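Local coordinates for putative sortase (Streptococcus pneumoniae, PDB 2W1K), which probably acts as a pilus-associated class C sortase, a transpeptidase that links pilin subunits into the covalent pilus fibre of the pneumococcus, at residues G65-P70 against D132-D137; I142-M147 against E190-Y195; I169-T174 against R184-F189. All coordinates share one frame; numbering follows the deposited sequence.

Contact 1 (G65-P70 against D132-D137)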
loop_
_atom_site.group_PDB
_atom_site.type_symbol
_atom_site.label_atom_id
_atom_site.label_comp_id
_atom_site.label_asym_id
_atom_site.label_seq_id
_atom_site.Cartn_x
_atom_site.Cartn_y
_atom_site.Cartn_z
ATOM N N GLY A 65 -7.956 -0.479 -0.973
ATOM C CA GLY A 65 -7.777 0.533 0.096
ATOM C C GLY A 65 -7.441 1.877 -0.514
ATOM O O GLY A 65 -7.261 1.979 -1.740
ATOM N N TYR A 66 -7.410 2.924 0.322
ATOM C CA TYR A 66 -6.867 4.208 -0.106
ATOM C C TYR A 66 -5.691 4.611 0.730
ATOM O O TYR A 66 -5.704 4.432 1.963
ATOM C CB TYR A 66 -7.908 5.356 -0.064
ATOM C CG TYR A 66 -8.531 5.512 -1.389
ATOM C CD1 TYR A 66 -9.536 4.641 -1.744
ATOM C CD2 TYR A 66 -8.183 6.527 -2.270
ATOM C CE1 TYR A 66 -10.167 4.719 -2.921
ATOM C CE2 TYR A 66 -8.830 6.611 -3.549
ATOM C CZ TYR A 66 -9.798 5.682 -3.801
ATOM O OH TYR A 66 -10.526 5.592 -4.930
ATOM N N LEU A 67 -4.722 5.231 0.070
ATOM C CA LEU A 67 -3.502 5.555 0.742
ATOM C C LEU A 67 -3.221 7.076 0.585
ATOM O O LEU A 67 -3.347 7.673 -0.515
ATOM C CB LEU A 67 -2.337 4.704 0.159
ATOM C CG LEU A 67 -0.954 4.898 0.822
ATOM C CD1 LEU A 67 -0.114 3.636 0.611
ATOM C CD2 LEU A 67 -0.152 6.099 0.197
ATOM N N SER A 68 -2.788 7.687 1.662
ATOM C CA SER A 68 -2.620 9.114 1.629
ATOM C C SER A 68 -1.321 9.489 2.335
ATOM O O SER A 68 -0.990 8.898 3.358
ATOM C CB SER A 68 -3.836 9.784 2.284
ATOM O OG SER A 68 -3.540 11.106 2.567
ATOM N N ILE A 69 -0.515 10.380 1.724
ATOM C CA ILE A 69 0.681 10.910 2.422
ATOM C C ILE A 69 0.608 12.432 2.260
ATOM O O ILE A 69 1.064 12.970 1.233
ATOM C CB ILE A 69 2.025 10.449 1.778
ATOM C CG1 ILE A 69 2.078 8.953 1.596
ATOM C CG2 ILE A 69 3.206 11.093 2.435
ATOM C CD1 ILE A 69 3.408 8.450 1.200
ATOM N N PRO A 70 -0.077 13.083 3.190
ATOM C CA PRO A 70 -0.376 14.505 3.094
ATOM C C PRO A 70 0.853 15.364 2.832
ATOM O O PRO A 70 0.780 16.323 2.044
ATOM C CB PRO A 70 -1.046 14.869 4.476
ATOM C CG PRO A 70 -1.647 13.462 4.956
ATOM C CD PRO A 70 -0.627 12.448 4.419
ATOM N N ASP A 132 7.162 11.508 9.131
ATOM C CA ASP A 132 6.093 11.940 8.307
ATOM C C ASP A 132 5.017 10.874 8.337
ATOM O O ASP A 132 5.294 9.652 8.431
ATOM C CB ASP A 132 6.592 12.172 6.871
ATOM C CG ASP A 132 7.366 13.489 6.723
ATOM O OD1 ASP A 132 7.384 14.291 7.703
ATOM O OD2 ASP A 132 7.866 13.740 5.604
ATOM N N ALA A 133 3.771 11.331 8.195
ATOM C CA ALA A 133 2.604 10.460 8.405
ATOM C C ALA A 133 2.137 9.856 7.065
ATOM O O ALA A 133 2.343 10.467 6.004
ATOM C CB ALA A 133 1.488 11.291 9.070
ATOM N N LEU A 134 1.536 8.669 7.117
ATOM C CA LEU A 134 0.873 8.019 5.990
ATOM C C LEU A 134 -0.404 7.530 6.661
ATOM O O LEU A 134 -0.370 6.971 7.788
ATOM C CB LEU A 134 1.750 6.842 5.540
ATOM C CG LEU A 134 1.226 5.913 4.436
ATOM C CD1 LEU A 134 2.314 5.226 3.564
ATOM C CD2 LEU A 134 0.280 4.844 4.977
ATOM N N TYR A 135 -1.524 7.759 5.988
ATOM C CA TYR A 135 -2.799 7.252 6.459
ATOM C C TYR A 135 -3.361 6.241 5.430
ATOM O O TYR A 135 -3.322 6.503 4.193
ATOM C CB TYR A 135 -3.775 8.386 6.612
ATOM C CG TYR A 135 -3.314 9.404 7.649
ATOM C CD1 TYR A 135 -3.460 9.142 8.986
ATOM C CD2 TYR A 135 -2.710 10.641 7.271
ATOM C CE1 TYR A 135 -3.088 10.032 9.922
ATOM C CE2 TYR A 135 -2.266 11.563 8.222
ATOM C CZ TYR A 135 -2.504 11.262 9.554
ATOM O OH TYR A 135 -2.156 12.105 10.576
ATOM N N TYR A 136 -3.908 5.115 5.949
ATOM C CA TYR A 136 -4.344 4.090 5.077
ATOM C C TYR A 136 -5.817 3.825 5.394
ATOM O O TYR A 136 -6.155 3.470 6.503
ATOM C CB TYR A 136 -3.448 2.787 5.269
ATOM C CG TYR A 136 -3.936 1.694 4.387
ATOM C CD1 TYR A 136 -3.548 1.629 3.049
ATOM C CD2 TYR A 136 -4.848 0.727 4.855
ATOM C CE1 TYR A 136 -4.045 0.643 2.171
ATOM C CE2 TYR A 136 -5.392 -0.241 3.983
ATOM C CZ TYR A 136 -4.960 -0.293 2.665
ATOM O OH TYR A 136 -5.528 -1.172 1.784
ATOM N N ASP A 137 -6.704 3.874 4.419
ATOM C CA ASP A 137 -8.111 3.691 4.734
ATOM C C ASP A 137 -8.658 2.362 4.183
ATOM O O ASP A 137 -8.598 2.148 2.943
ATOM C CB ASP A 137 -8.845 4.915 4.182
ATOM C CG ASP A 137 -10.298 4.948 4.554
ATOM O OD1 ASP A 137 -10.848 3.952 5.107
ATOM O OD2 ASP A 137 -10.915 6.025 4.267
#
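P70 meets the ring of Y135 at its edge, in the ring plane: CG of the proline lies 3.8 Å from CD2 of Y135, and the two side chains cross at about a right angle. The Y136 ring turns back under the facing strand, with CG anti to its backbone N (chi1 178°), which brings its OH to 3.3 Å from CA of G65. Its ring atoms also pass obliquely by the carbonyl O of Y66 and CB of L67.

Between the two faces, four backbone hydrogen bonds tie the antiparallel strands in two reciprocal pairs, Y66 with D137 and S68 with Y135. The shortest runs from N of D137 to O of Y66, 2.7 Å. L134 CD1 touches both CD1 of L67 and CD1 of I69, each at 4.1 Å.

Toward the interior, I69 and L134 meet L172, L134 and Y136 meet M170, and L67 rests on V78 of strand 74-80. On the other face, H9 and F12 of helix 5-15 lie against Y66, D137 OD2 accepts a hydrogen bond from H9 and forms a salt bridge with K197, and S68 OG bonds to A209 O. Strands 74-80 and 141-153 flank the pair, which closes the sortase beta-barrel.

Contact 2 (I142-M147 against E190-Y195)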
loop_
_atom_site.group_PDB
_atom_site.type_symbol
_atom_site.label_atom_id
_atom_site.label_comp_id
_atom_site.label_asym_id
_atom_site.label_seq_id
_atom_site.Cartn_x
_atom_site.Cartn_y
_atom_site.Cartn_z
ATOM N N ILE A 142 -9.033 4.059 9.635
ATOM C CA ILE A 142 -7.899 4.681 9.055
ATOM C C ILE A 142 -6.723 4.237 9.858
ATOM O O ILE A 142 -6.714 4.366 11.108
ATOM C CB ILE A 142 -8.014 6.227 9.022
ATOM C CG1 ILE A 142 -9.004 6.712 7.953
ATOM C CG2 ILE A 142 -6.649 6.741 8.508
ATOM C CD1 ILE A 142 -9.613 8.235 8.171
ATOM N N VAL A 143 -5.697 3.693 9.211
ATOM C CA VAL A 143 -4.564 3.188 10.023
ATOM C C VAL A 143 -3.534 4.269 9.817
ATOM O O VAL A 143 -3.373 4.741 8.689
ATOM C CB VAL A 143 -4.029 1.870 9.467
ATOM C CG1 VAL A 143 -2.819 1.405 10.230
ATOM C CG2 VAL A 143 -5.195 0.820 9.447
ATOM N N GLU A 144 -2.839 4.628 10.878
ATOM C CA GLU A 144 -1.824 5.670 10.800
ATOM C C GLU A 144 -0.448 5.013 10.913
ATOM O O GLU A 144 -0.282 4.127 11.741
ATOM C CB GLU A 144 -2.041 6.765 11.914
ATOM C CG GLU A 144 -0.883 7.775 11.763
ATOM C CD GLU A 144 -0.886 8.808 12.860
ATOM O OE1 GLU A 144 -1.963 9.035 13.468
ATOM O OE2 GLU A 144 0.191 9.402 13.105
ATOM N N TYR A 145 0.490 5.412 10.050
ATOM C CA TYR A 145 1.927 4.989 10.127
ATOM C C TYR A 145 2.862 6.199 10.154
ATOM O O TYR A 145 2.505 7.285 9.822
ATOM C CB TYR A 145 2.282 4.212 8.814
ATOM C CG TYR A 145 1.575 2.867 8.608
ATOM C CD1 TYR A 145 0.244 2.782 8.169
ATOM C CD2 TYR A 145 2.255 1.692 8.809
ATOM C CE1 TYR A 145 -0.346 1.534 7.960
ATOM C CE2 TYR A 145 1.682 0.454 8.591
ATOM C CZ TYR A 145 0.381 0.362 8.150
ATOM O OH TYR A 145 -0.139 -0.958 7.907
ATOM N N GLN A 146 4.112 5.991 10.492
ATOM C CA GLN A 146 5.004 7.037 10.446
ATOM C C GLN A 146 6.344 6.568 9.818
ATOM O O GLN A 146 6.837 5.446 10.068
ATOM C CB GLN A 146 5.162 7.657 11.832
ATOM C CG GLN A 146 5.873 6.776 12.752
ATOM C CD GLN A 146 6.263 7.508 14.038
ATOM O OE1 GLN A 146 5.906 8.703 14.266
ATOM N NE2 GLN A 146 6.989 6.797 14.877
ATOM N N MET A 147 6.895 7.447 8.984
ATOM C CA MET A 147 8.177 7.154 8.313
ATOM C C MET A 147 9.315 6.895 9.276
ATOM O O MET A 147 9.604 7.733 10.201
ATOM C CB MET A 147 8.484 8.226 7.320
ATOM C CG MET A 147 9.501 7.778 6.209
ATOM S SD MET A 147 11.139 8.017 6.846
ATOM C CE MET A 147 12.105 8.323 5.355
ATOM N N GLU A 190 6.287 2.652 10.133
ATOM C CA GLU A 190 5.830 1.781 11.211
ATOM C C GLU A 190 4.395 2.218 11.592
ATOM O O GLU A 190 4.055 3.414 11.594
ATOM C CB GLU A 190 6.759 1.830 12.469
ATOM C CG GLU A 190 6.399 0.684 13.433
ATOM C CD GLU A 190 7.377 0.519 14.665
ATOM O OE1 GLU A 190 8.218 1.397 14.816
ATOM O OE2 GLU A 190 7.274 -0.479 15.444
ATOM N N ARG A 191 3.572 1.240 11.913
ATOM C CA ARG A 191 2.226 1.485 12.260
ATOM C C ARG A 191 2.152 2.131 13.587
ATOM O O ARG A 191 2.801 1.656 14.553
ATOM C CB ARG A 191 1.463 0.191 12.347
ATOM C CG ARG A 191 -0.011 0.457 12.791
ATOM C CD ARG A 191 -0.805 -0.970 12.755
ATOM N NE ARG A 191 -0.953 -1.493 11.387
ATOM C CZ ARG A 191 -2.089 -2.060 10.924
ATOM N NH1 ARG A 191 -3.156 -2.310 11.755
ATOM N NH2 ARG A 191 -2.185 -2.392 9.667
ATOM N N VAL A 192 1.316 3.165 13.648
ATOM C CA VAL A 192 1.102 3.872 14.915
ATOM C C VAL A 192 -0.269 3.644 15.656
ATOM O O VAL A 192 -0.321 3.499 16.886
ATOM C CB VAL A 192 1.415 5.438 14.640
ATOM C CG1 VAL A 192 0.738 6.304 15.540
ATOM C CG2 VAL A 192 2.877 5.655 14.605
ATOM N N ALA A 193 -1.367 3.659 14.921
ATOM C CA ALA A 193 -2.660 3.621 15.572
ATOM C C ALA A 193 -3.649 3.263 14.444
ATOM O O ALA A 193 -3.313 3.365 13.233
ATOM C CB ALA A 193 -3.016 5.050 16.184
ATOM N N VAL A 194 -4.843 2.829 14.851
ATOM C CA VAL A 194 -5.935 2.480 13.971
ATOM C C VAL A 194 -7.105 3.348 14.557
ATOM O O VAL A 194 -7.376 3.282 15.743
ATOM C CB VAL A 194 -6.350 0.964 14.095
ATOM C CG1 VAL A 194 -7.590 0.687 13.290
ATOM C CG2 VAL A 194 -5.219 0.026 13.606
ATOM N N TYR A 195 -7.795 4.099 13.717
ATOM C CA TYR A 195 -8.944 4.845 14.138
ATOM C C TYR A 195 -10.147 4.243 13.532
ATOM O O TYR A 195 -10.155 3.958 12.319
ATOM C CB TYR A 195 -8.801 6.304 13.653
ATOM C CG TYR A 195 -7.482 6.957 14.170
ATOM C CD1 TYR A 195 -7.397 7.520 15.471
ATOM C CD2 TYR A 195 -6.310 6.985 13.379
ATOM C CE1 TYR A 195 -6.185 8.050 15.981
ATOM C CE2 TYR A 195 -5.062 7.553 13.912
ATOM C CZ TYR A 195 -5.057 8.101 15.200
ATOM O OH TYR A 195 -3.925 8.683 15.768
#
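Y195 OH donates to OE1 of E144 over 3.0 Å, meeting it nearly along the C-O bond, while the carboxylate and the ring lie almost coplanar, 21° apart. E144 is extended from its first torsion onward (chi1 178°), which carries its carboxylate to the rim of the ring, and its CB rests 3.7 Å from CE2 of Y195. On the other face of the strands, NH2 of R191 donates to OH of Y145 at 3.1 Å, the hydroxyl sitting somewhat out of the guanidinium plane. Ring and guanidinium stand nearly perpendicular, and CG1 of V143 lies over the centre of one guanidinium face, 3.6 Å from CZ of R191. A bend at chi3 (-67°) helps fold the arginine back across V143. Outside the two segments, R191 NH1 forms a salt bridge with the sulfonate of a bound MES, probably from the crystallisation liquor, and E190 forms one with K167.

Reciprocal backbone bonds join I142 with Y195 and Q146 with E190. Between them lies a classic beta bulge in which V192 and A193 both face E144. V192 N donates to E144 O at 2.7 Å; A193 N reaches E144 O only weakly, at 3.4 Å. The bulge shifts the register by one residue, and V192 packs its CG2 against CG of Q146 at 3.7 Å.

Y145 and R191 face the loop holding P100 and D102. Strand 133-137 borders the 142-147 side, with Y135 against I142 and E144, and L134 against Y145, whereas helix 202-209 covers I142 and Y195 through V205.

Contact 3 (I169-T174 against R184-F189)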
loop_
_atom_site.group_PDB
_atom_site.type_symbol
_atom_site.label_atom_id
_atom_site.label_comp_id
_atom_site.label_asym_id
_atom_site.label_seq_id
_atom_site.Cartn_x
_atom_site.Cartn_y
_atom_site.Cartn_z
ATOM N N ILE A 169 4.860 -3.073 9.547
ATOM C CA ILE A 169 5.484 -2.145 8.625
ATOM C C ILE A 169 4.716 -2.052 7.342
ATOM O O ILE A 169 4.122 -3.036 6.916
ATOM C CB ILE A 169 6.900 -2.650 8.284
ATOM C CG1 ILE A 169 7.722 -2.867 9.580
ATOM C CG2 ILE A 169 7.616 -1.691 7.320
ATOM C CD1 ILE A 169 8.180 -1.566 10.388
ATOM N N MET A 170 4.685 -0.864 6.762
ATOM C CA MET A 170 4.257 -0.717 5.390
ATOM C C MET A 170 5.461 -0.179 4.622
ATOM O O MET A 170 6.059 0.854 5.085
ATOM C CB MET A 170 3.123 0.306 5.246
ATOM C CG MET A 170 2.635 0.446 3.782
ATOM S SD MET A 170 1.138 1.427 3.700
ATOM C CE MET A 170 -0.064 0.103 3.955
ATOM N N THR A 171 5.871 -0.887 3.561
ATOM C CA THR A 171 7.073 -0.441 2.808
ATOM C C THR A 171 6.609 0.043 1.438
ATOM O O THR A 171 5.807 -0.645 0.753
ATOM C CB THR A 171 8.134 -1.546 2.636
ATOM O OG1 THR A 171 8.615 -1.944 3.942
ATOM C CG2 THR A 171 9.340 -1.110 1.684
ATOM N N LEU A 172 6.984 1.291 1.094
ATOM C CA LEU A 172 6.703 1.883 -0.235
ATOM C C LEU A 172 7.891 1.583 -1.179
ATOM O O LEU A 172 9.059 1.799 -0.816
ATOM C CB LEU A 172 6.504 3.382 -0.109
ATOM C CG LEU A 172 5.099 3.839 0.305
ATOM C CD1 LEU A 172 4.085 2.911 0.979
ATOM C CD2 LEU A 172 4.885 5.273 0.692
ATOM N N ILE A 173 7.603 1.106 -2.400
ATOM C CA ILE A 173 8.706 0.832 -3.328
ATOM C C ILE A 173 8.463 1.550 -4.652
ATOM O O ILE A 173 7.354 1.541 -5.172
ATOM C CB ILE A 173 8.865 -0.710 -3.624
ATOM C CG1 ILE A 173 10.119 -0.918 -4.516
ATOM C CG2 ILE A 173 7.534 -1.288 -4.231
ATOM C CD1 ILE A 173 10.580 -2.414 -4.621
ATOM N N THR A 174 9.533 2.125 -5.205
ATOM C CA THR A 174 9.469 2.788 -6.499
ATOM C C THR A 174 10.802 2.695 -7.138
ATOM O O THR A 174 11.721 2.174 -6.505
ATOM C CB THR A 174 9.029 4.275 -6.383
ATOM O OG1 THR A 174 8.732 4.771 -7.673
ATOM C CG2 THR A 174 10.093 5.213 -5.722
ATOM N N ARG A 184 15.863 0.200 -6.674
ATOM C CA ARG A 184 14.514 0.363 -6.107
ATOM C C ARG A 184 14.727 1.123 -4.831
ATOM O O ARG A 184 15.544 0.715 -4.001
ATOM C CB ARG A 184 13.845 -0.959 -5.833
ATOM C CG ARG A 184 13.863 -1.899 -6.991
ATOM C CD ARG A 184 12.838 -1.391 -8.013
ATOM N NE ARG A 184 12.804 -2.259 -9.169
ATOM C CZ ARG A 184 13.388 -1.980 -10.359
ATOM N NH1 ARG A 184 14.095 -0.844 -10.584
ATOM N NH2 ARG A 184 13.251 -2.840 -11.332
ATOM N N LEU A 185 14.022 2.235 -4.705
ATOM C CA LEU A 185 13.902 2.938 -3.426
ATOM C C LEU A 185 12.814 2.336 -2.463
ATOM O O LEU A 185 11.617 2.212 -2.787
ATOM C CB LEU A 185 13.691 4.441 -3.654
ATOM C CG LEU A 185 13.415 5.321 -2.405
ATOM C CD1 LEU A 185 14.533 5.221 -1.381
ATOM C CD2 LEU A 185 13.205 6.765 -2.796
ATOM N N LEU A 186 13.229 1.999 -1.267
ATOM C CA LEU A 186 12.263 1.544 -0.254
ATOM C C LEU A 186 12.140 2.569 0.844
ATOM O O LEU A 186 13.112 2.893 1.455
ATOM C CB LEU A 186 12.757 0.267 0.412
ATOM C CG LEU A 186 12.536 -1.130 -0.175
ATOM C CD1 LEU A 186 12.517 -1.250 -1.688
ATOM C CD2 LEU A 186 13.387 -2.246 0.497
ATOM N N VAL A 187 10.920 2.968 1.176
ATOM C CA VAL A 187 10.661 3.814 2.298
ATOM C C VAL A 187 9.755 3.017 3.292
ATOM O O VAL A 187 8.639 2.617 2.954
ATOM C CB VAL A 187 9.931 5.136 1.805
ATOM C CG1 VAL A 187 9.805 6.084 2.956
ATOM C CG2 VAL A 187 10.714 5.849 0.610
ATOM N N ASN A 188 10.268 2.738 4.499
ATOM C CA ASN A 188 9.584 1.969 5.544
ATOM C C ASN A 188 8.829 2.850 6.494
ATOM O O ASN A 188 9.337 3.922 6.925
ATOM C CB ASN A 188 10.568 1.042 6.270
ATOM C CG ASN A 188 11.377 0.224 5.253
ATOM O OD1 ASN A 188 10.790 -0.415 4.402
ATOM N ND2 ASN A 188 12.702 0.389 5.237
ATOM N N PHE A 189 7.622 2.406 6.823
ATOM C CA PHE A 189 6.792 3.142 7.739
ATOM C C PHE A 189 6.347 2.193 8.864
ATOM O O PHE A 189 6.013 1.053 8.563
ATOM C CB PHE A 189 5.505 3.543 7.000
ATOM C CG PHE A 189 5.680 4.684 6.028
ATOM C CD1 PHE A 189 6.228 4.462 4.740
ATOM C CD2 PHE A 189 5.272 5.983 6.380
ATOM C CE1 PHE A 189 6.378 5.550 3.820
ATOM C CE2 PHE A 189 5.397 7.050 5.459
ATOM C CZ PHE A 189 5.945 6.812 4.185
#
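T171 OG1 donates a 2.7 Å hydrogen bond to OD1 of N188, its closest side-chain link across the hairpin. The two side chains lie side by side and point the same way, and the hydroxyl meets the amide oxygen from 21° outside the carbonyl plane. With OG1 anti to its own carbonyl carbon (chi1 -63°), T171 turns CG2 toward L186, 3.7 Å from CG of that leucine. Next along this face, CD1 of I173 meets CD1 of L186 at 3.7 Å, again with parallel side chains, and also touches CB of R184.

The opposite face is made by M170, L172 and T174 with L185, V187 and F189. CD2 of L172 reaches CE1 of F189 at 3.5 Å, approaching the ring obliquely, and the carbonyl O of M170 lies at the ring edge, near its plane. Reciprocal backbone bonds at M170-F189, L172-V187 and T174-L185 set this regular antiparallel register. Between them, CA-H groups of T171, I173 and L186 point at carbonyl oxygens of the partner strand.

A second shell fixes the polar pair. R107 reaches T171 OG1 through NE and N188 OD1 through NH2, so one guanidinium grips both partners, while N188 ND2 donates to D149 and E151. At the far end R184 forms a salt bridge with D43, and T174 OG1 bonds to G112 O.

Strand 106-111 runs parallel to 168-176 on its other side, with V109 packing on T171 and I173. Strand 141-153 flanks 183-196, bringing M147 against V187. L134 of strand 133-137 packs on F189, placing this hairpin in the core of the sortase barrel.

In the fold
The three contacts lie in one curled sheet of the sortase domain and, along the chain, contact 1 closes before the other two open, with contact 3 nested inside the loop that contact 2 closes. Centres of contacts 1 and 2 are about 9 Å apart, of 1 and 3 about 13 Å, and of 2 and 3 about 15 Å. Strand 183-196 serves both contacts 2 and 3, and neighbouring strands 133-137 and 141-153 connect contact 1 to contact 2. Contacts 1 and 3 meet across the barrel interior through apolar side chains, so sheet pairing and a shared core together hold the barrel.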